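Local coordinates for protein NreA (Staphylococcus aureus subsp. aureus, PDB 6K2H) that probably binds nitrate in a single GAF domain and so tunes the NreB–NreC two-component system that controls nitrate respiration, at residues L102-A107 with R128-I133; I42-V47 with K56-R61. The protein carries 1 engineered substitution. All coordinates share one frame; numbering follows the deposited sequence.

Interaction 1. Residues L102-A107 with R128-I133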
# COMPACT_ATOMS: atom_id res chain seq x y z
N LEU A 102 2.33 -10.41 4.11
CA LEU A 102 3.31 -9.37 4.45
C LEU A 102 3.64 -9.35 5.94
O LEU A 102 2.72 -9.42 6.80
CB LEU A 102 2.72 -8.03 4.02
CG LEU A 102 2.29 -7.88 2.57
CD1 LEU A 102 1.73 -6.49 2.21
CD2 LEU A 102 3.46 -8.27 1.68
N THR A 103 4.93 -9.27 6.20
CA THR A 103 5.45 -9.29 7.58
C THR A 103 5.90 -7.94 8.06
O THR A 103 6.09 -7.77 9.22
CB THR A 103 6.55 -10.36 7.75
OG1 THR A 103 7.62 -10.12 6.83
CG2 THR A 103 5.97 -11.75 7.51
N ALA A 104 6.07 -6.97 7.16
CA ALA A 104 6.33 -5.55 7.51
C ALA A 104 5.77 -4.71 6.39
O ALA A 104 5.75 -5.13 5.22
CB ALA A 104 7.81 -5.28 7.65
N VAL A 105 5.32 -3.51 6.71
CA VAL A 105 4.74 -2.61 5.70
C VAL A 105 5.02 -1.14 5.97
O VAL A 105 5.15 -0.72 7.15
CB VAL A 105 3.19 -2.78 5.48
CG1 VAL A 105 2.85 -4.16 4.95
CG2 VAL A 105 2.43 -2.57 6.73
N LEU A 106 5.12 -0.38 4.90
CA LEU A 106 5.31 1.07 4.91
C LEU A 106 4.24 1.56 3.91
O LEU A 106 4.35 1.31 2.69
CB LEU A 106 6.70 1.46 4.40
CG LEU A 106 6.92 2.93 4.00
CD1 LEU A 106 6.66 3.83 5.17
CD2 LEU A 106 8.32 3.10 3.47
N ALA A 107 3.23 2.28 4.41
CA ALA A 107 2.21 2.82 3.51
C ALA A 107 2.25 4.35 3.54
O ALA A 107 2.20 4.95 4.60
CB ALA A 107 0.89 2.35 3.90
N ARG A 128 11.78 -10.03 6.51
CA ARG A 128 12.79 -9.09 6.03
C ARG A 128 12.38 -7.72 6.60
O ARG A 128 11.25 -7.25 6.44
CB ARG A 128 12.88 -8.99 4.50
CG ARG A 128 13.46 -10.20 3.78
CD ARG A 128 13.67 -9.93 2.29
NE ARG A 128 14.57 -8.76 2.13
CZ ARG A 128 14.45 -7.74 1.28
NH1 ARG A 128 15.33 -6.69 1.36
NH2 ARG A 128 13.49 -7.71 0.37
N PRO A 129 13.30 -7.04 7.27
CA PRO A 129 13.00 -5.67 7.72
C PRO A 129 12.82 -4.61 6.61
O PRO A 129 13.37 -4.72 5.46
CB PRO A 129 14.22 -5.33 8.60
CG PRO A 129 14.72 -6.66 9.04
CD PRO A 129 14.58 -7.53 7.81
N LEU A 130 12.07 -3.58 6.96
CA LEU A 130 11.93 -2.41 6.13
C LEU A 130 13.33 -1.80 5.97
O LEU A 130 13.96 -1.57 6.94
CB LEU A 130 11.06 -1.40 6.83
CG LEU A 130 9.60 -1.79 7.09
CD1 LEU A 130 8.92 -0.71 7.91
CD2 LEU A 130 8.85 -2.09 5.80
N PRO A 131 13.80 -1.55 4.74
CA PRO A 131 15.13 -0.94 4.68
C PRO A 131 15.19 0.45 5.24
O PRO A 131 16.16 0.74 5.88
CB PRO A 131 15.49 -0.98 3.19
CG PRO A 131 14.66 -2.05 2.60
CD PRO A 131 13.34 -1.92 3.42
N LYS A 132 14.21 1.30 4.92
CA LYS A 132 14.21 2.73 5.19
C LYS A 132 12.77 3.29 5.16
O LYS A 132 11.96 2.89 4.32
CB LYS A 132 15.02 3.39 4.09
CG LYS A 132 15.04 4.85 4.10
CD LYS A 132 15.98 5.38 3.00
CE LYS A 132 16.23 6.80 3.29
NZ LYS A 132 17.26 7.34 2.35
N ILE A 133 12.46 4.20 6.07
CA ILE A 133 11.12 4.83 6.18
C ILE A 133 11.21 6.12 5.34
O ILE A 133 12.11 6.91 5.59
CB ILE A 133 10.93 5.21 7.68
CG1 ILE A 133 10.99 3.92 8.51
CG2 ILE A 133 9.65 5.94 7.98
CD1 ILE A 133 9.99 2.86 8.04
O HOH W 1 9.24 -8.36 7.82
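Leu130 meets one face of the flat peptide group that joins Val105 to Leu106, while the edges of this strand are taken up by backbone bonding, Val105 with Ile79 and Leu106 with Phe122. Both methyls lie over this group: CD1 of Leu130 is 3.8 Å from Val105 O, and CD2 is 4.2 Å from Leu106 N. The leucine fork thus sits over the Val105 backbone, between the side chains of Ala104 and Leu106, with CD2 of Leu130 3.8 Å from Ala104 CB. The other flat group, the guanidinium of Arg128, is turned away from the strand and pairs with Asp26.

Farther along, Leu106 reaches the end of the loop at Lys132 and Ile133. With CG anti to its amide nitrogen (chi1 164°), it brings CD2 to 3.7 Å from Lys132 O, and CD1 makes a looser contact with Ile133 CD1. Tyr25 and Val78 also touch both leucines.

No direct hydrogen bond crosses between 102-107 and 128-133, although the two run within 16° of each other. At the opposite end a water bridges instead, 2.6 Å from Thr103 OG1 and donating to Arg128 O at 2.7 Å. The threonine hydroxyl has a second firm partner in Gly127 N, which fixes it beside the start of the loop. The contact thus illustrates how a GAF sheet is lined on one face by an irregular loop: Ala104 and Leu106 face the loop, Val105 turns to the other face, and Thr103 with Ala104 forms a classic beta bulge opposite Gln124.

Interaction 2. Residues I42-V47 with K56-R61. With EDO (1,2-ethanediol), chain B.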
# COMPACT_ATOMS: atom_id res chain seq x y z
N ILE A 42 -12.21 2.11 -2.32
CA ILE A 42 -10.78 2.16 -2.72
C ILE A 42 -10.33 0.73 -3.07
O ILE A 42 -10.74 -0.25 -2.42
CB ILE A 42 -9.98 2.71 -1.56
CG1 ILE A 42 -10.35 4.19 -1.36
CG2 ILE A 42 -8.49 2.53 -1.78
CD1 ILE A 42 -10.08 4.71 0.02
N LYS A 43 -9.50 0.63 -4.10
CA LYS A 43 -8.93 -0.65 -4.51
C LYS A 43 -7.48 -0.57 -4.74
O LYS A 43 -6.96 0.49 -5.03
CB LYS A 43 -9.64 -1.16 -5.75
CG LYS A 43 -11.11 -1.48 -5.40
CD LYS A 43 -11.81 -2.34 -6.44
CE LYS A 43 -11.35 -3.77 -6.43
NZ LYS A 43 -12.18 -4.69 -5.62
N TRP A 44 -6.82 -1.72 -4.60
CA TRP A 44 -5.44 -1.86 -5.01
C TRP A 44 -5.46 -2.05 -6.54
O TRP A 44 -5.89 -3.13 -7.02
CB TRP A 44 -4.75 -2.99 -4.31
CG TRP A 44 -4.72 -2.86 -2.81
CD1 TRP A 44 -5.52 -3.49 -1.92
CD2 TRP A 44 -3.87 -1.99 -2.07
NE1 TRP A 44 -5.16 -3.09 -0.61
CE2 TRP A 44 -4.19 -2.13 -0.70
CE3 TRP A 44 -2.89 -1.05 -2.44
CZ2 TRP A 44 -3.51 -1.42 0.30
CZ3 TRP A 44 -2.25 -0.34 -1.49
CH2 TRP A 44 -2.54 -0.52 -0.12
N HIS A 45 -5.06 -1.01 -7.23
CA HIS A 45 -5.15 -0.90 -8.70
C HIS A 45 -3.92 -1.54 -9.35
O HIS A 45 -4.04 -2.15 -10.41
CB HIS A 45 -5.28 0.56 -9.20
CG HIS A 45 -6.67 1.15 -9.11
ND1 HIS A 45 -7.33 1.34 -7.93
CD2 HIS A 45 -7.52 1.58 -10.08
CE1 HIS A 45 -8.53 1.83 -8.15
NE2 HIS A 45 -8.66 2.02 -9.45
N TYR A 46 -2.77 -1.30 -8.76
CA TYR A 46 -1.46 -1.84 -9.25
C TYR A 46 -0.73 -2.55 -8.17
O TYR A 46 -0.75 -2.13 -7.02
CB TYR A 46 -0.55 -0.73 -9.81
CG TYR A 46 -1.17 0.05 -10.92
CD1 TYR A 46 -1.14 -0.41 -12.20
CD2 TYR A 46 -1.85 1.25 -10.65
CE1 TYR A 46 -1.74 0.31 -13.23
CE2 TYR A 46 -2.47 1.97 -11.67
CZ TYR A 46 -2.44 1.47 -12.94
OH TYR A 46 -3.02 2.23 -13.92
N VAL A 47 -0.10 -3.68 -8.50
CA VAL A 47 0.73 -4.41 -7.53
C VAL A 47 2.05 -4.81 -8.21
O VAL A 47 2.09 -4.92 -9.49
CB VAL A 47 0.08 -5.68 -6.93
CG1 VAL A 47 -1.13 -5.39 -6.10
CG2 VAL A 47 -0.20 -6.70 -8.00
N LYS A 56 -7.22 -8.27 -6.06
CA LYS A 56 -8.35 -7.73 -6.81
C LYS A 56 -9.70 -7.93 -6.16
O LYS A 56 -10.63 -7.18 -6.49
CB LYS A 56 -8.41 -8.26 -8.25
CG LYS A 56 -7.15 -8.04 -9.04
CD LYS A 56 -7.26 -8.61 -10.42
CE LYS A 56 -5.92 -8.49 -11.10
NZ LYS A 56 -5.88 -9.08 -12.45
N LEU A 57 -9.81 -8.83 -5.19
CA LEU A 57 -11.07 -9.07 -4.46
C LEU A 57 -11.25 -8.07 -3.30
O LEU A 57 -12.32 -7.97 -2.72
CB LEU A 57 -11.06 -10.51 -3.93
CG LEU A 57 -10.74 -11.53 -5.04
CD1 LEU A 57 -10.74 -12.92 -4.45
CD2 LEU A 57 -11.71 -11.41 -6.23
N ILE A 58 -10.23 -7.27 -3.02
CA ILE A 58 -10.27 -6.43 -1.82
C ILE A 58 -11.02 -5.13 -2.12
O ILE A 58 -10.69 -4.40 -3.11
CB ILE A 58 -8.83 -6.13 -1.37
CG1 ILE A 58 -8.17 -7.46 -0.91
CG2 ILE A 58 -8.79 -5.06 -0.27
CD1 ILE A 58 -6.66 -7.38 -0.70
N ILE A 59 -11.99 -4.82 -1.25
CA ILE A 59 -12.76 -3.59 -1.41
C ILE A 59 -12.64 -2.80 -0.15
O ILE A 59 -13.13 -3.21 0.91
CB ILE A 59 -14.26 -3.91 -1.69
CG1 ILE A 59 -14.41 -4.72 -2.97
CG2 ILE A 59 -15.08 -2.62 -1.87
CD1 ILE A 59 -15.75 -5.42 -3.10
N LEU A 60 -12.02 -1.63 -0.22
CA LEU A 60 -11.83 -0.83 1.00
C LEU A 60 -12.61 0.46 1.05
O LEU A 60 -12.92 1.00 0.04
CB LEU A 60 -10.38 -0.48 1.19
CG LEU A 60 -9.41 -1.66 1.26
CD1 LEU A 60 -8.02 -1.13 0.96
CD2 LEU A 60 -9.59 -2.35 2.60
N ARG A 61 -12.83 1.00 2.25
CA ARG A 61 -13.53 2.30 2.39
C ARG A 61 -12.62 3.28 3.08
O ARG A 61 -11.70 2.89 3.82
CB ARG A 61 -14.83 2.15 3.18
CG ARG A 61 -16.11 2.14 2.36
CD ARG A 61 -16.10 1.05 1.32
NE ARG A 61 -17.40 0.79 0.70
CZ ARG A 61 -18.02 1.57 -0.19
NH1 ARG A 61 -19.19 1.17 -0.69
NH2 ARG A 61 -17.50 2.73 -0.61
C1 EDO B . -5.93 -3.46 2.44
O1 EDO B . -5.48 -4.53 1.98
C2 EDO B . -5.12 -2.83 3.37
O2 EDO B . -5.61 -1.58 3.28
O HOH W 2 -8.31 -4.16 -4.39
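Ile42 and Leu60 exchange two backbone hydrogen bonds, and so form an isolated antiparallel bridge of the hydrogen-bonded type at the edge strand of the GAF sheet. Ile42 N donates to Leu60 O over 2.7 Å and almost straight (177°); Leu60 N returns a bond to Ile42 O at 2.9 Å, lying in the carbonyl plane.

Lys43 extends the join beyond this single bridge. Its chain bends near the end (chi3 72°, chi4 95°), carrying the ammonium over two carbonyl groups of the opposing loop: NZ donates hydrogen bonds to Ile58 O (2.9 Å) and Lys56 O (3.1 Å), approaching from above both carbonyl planes rather than along a lone pair. Ile58 O is gripped again by a water that donates to it and accepts from Trp44 N, so this one oxygen ties the loop to two successive strand residues.

On the other side of the strand the indole of Trp44 reaches into a pocket bounded by helices 65-73 and 96-99. Ile58 CG2 touches the ring edge at CD1 (4.0 Å), and Leu60 CD1 approaches obliquely. A molecule of 1,2-ethanediol, probably from the crystallisation liquor, sits here: Trp44 NE1 donates to its O1 at 3.0 Å, and the backbone amides of Ala67 and Ile96 also bond to it. Three N-H donors converging on a small ligand are consistent with the nitrate pocket expected in NreA, and the helix amides would probably favour an anion. Leu60 lines the pocket, its CD1 lying 3.4 Å from O2 of the diol.

Along the chain the two contacts come in series, interaction 2 closing before interaction 1 opens, and both are built on the same five-stranded antiparallel sheet. Interaction 2 uses the outermost strand 42-48; interaction 1 uses 104-112, with 27-33 and 115-124 lying between them. Their centres are 20 Å apart, on opposite sides of the middle of the chain, and their nearest atoms stay about 6 Å apart. Helix 96-99 connects them indirectly: Leu97 packs on Val105, while Ile96 meets Trp44 and Ile58. As a worked example, they illustrate one sheet carrying a probable ligand pocket at one edge and a packed loop, leading to the C-terminal helix 136-140, toward the other.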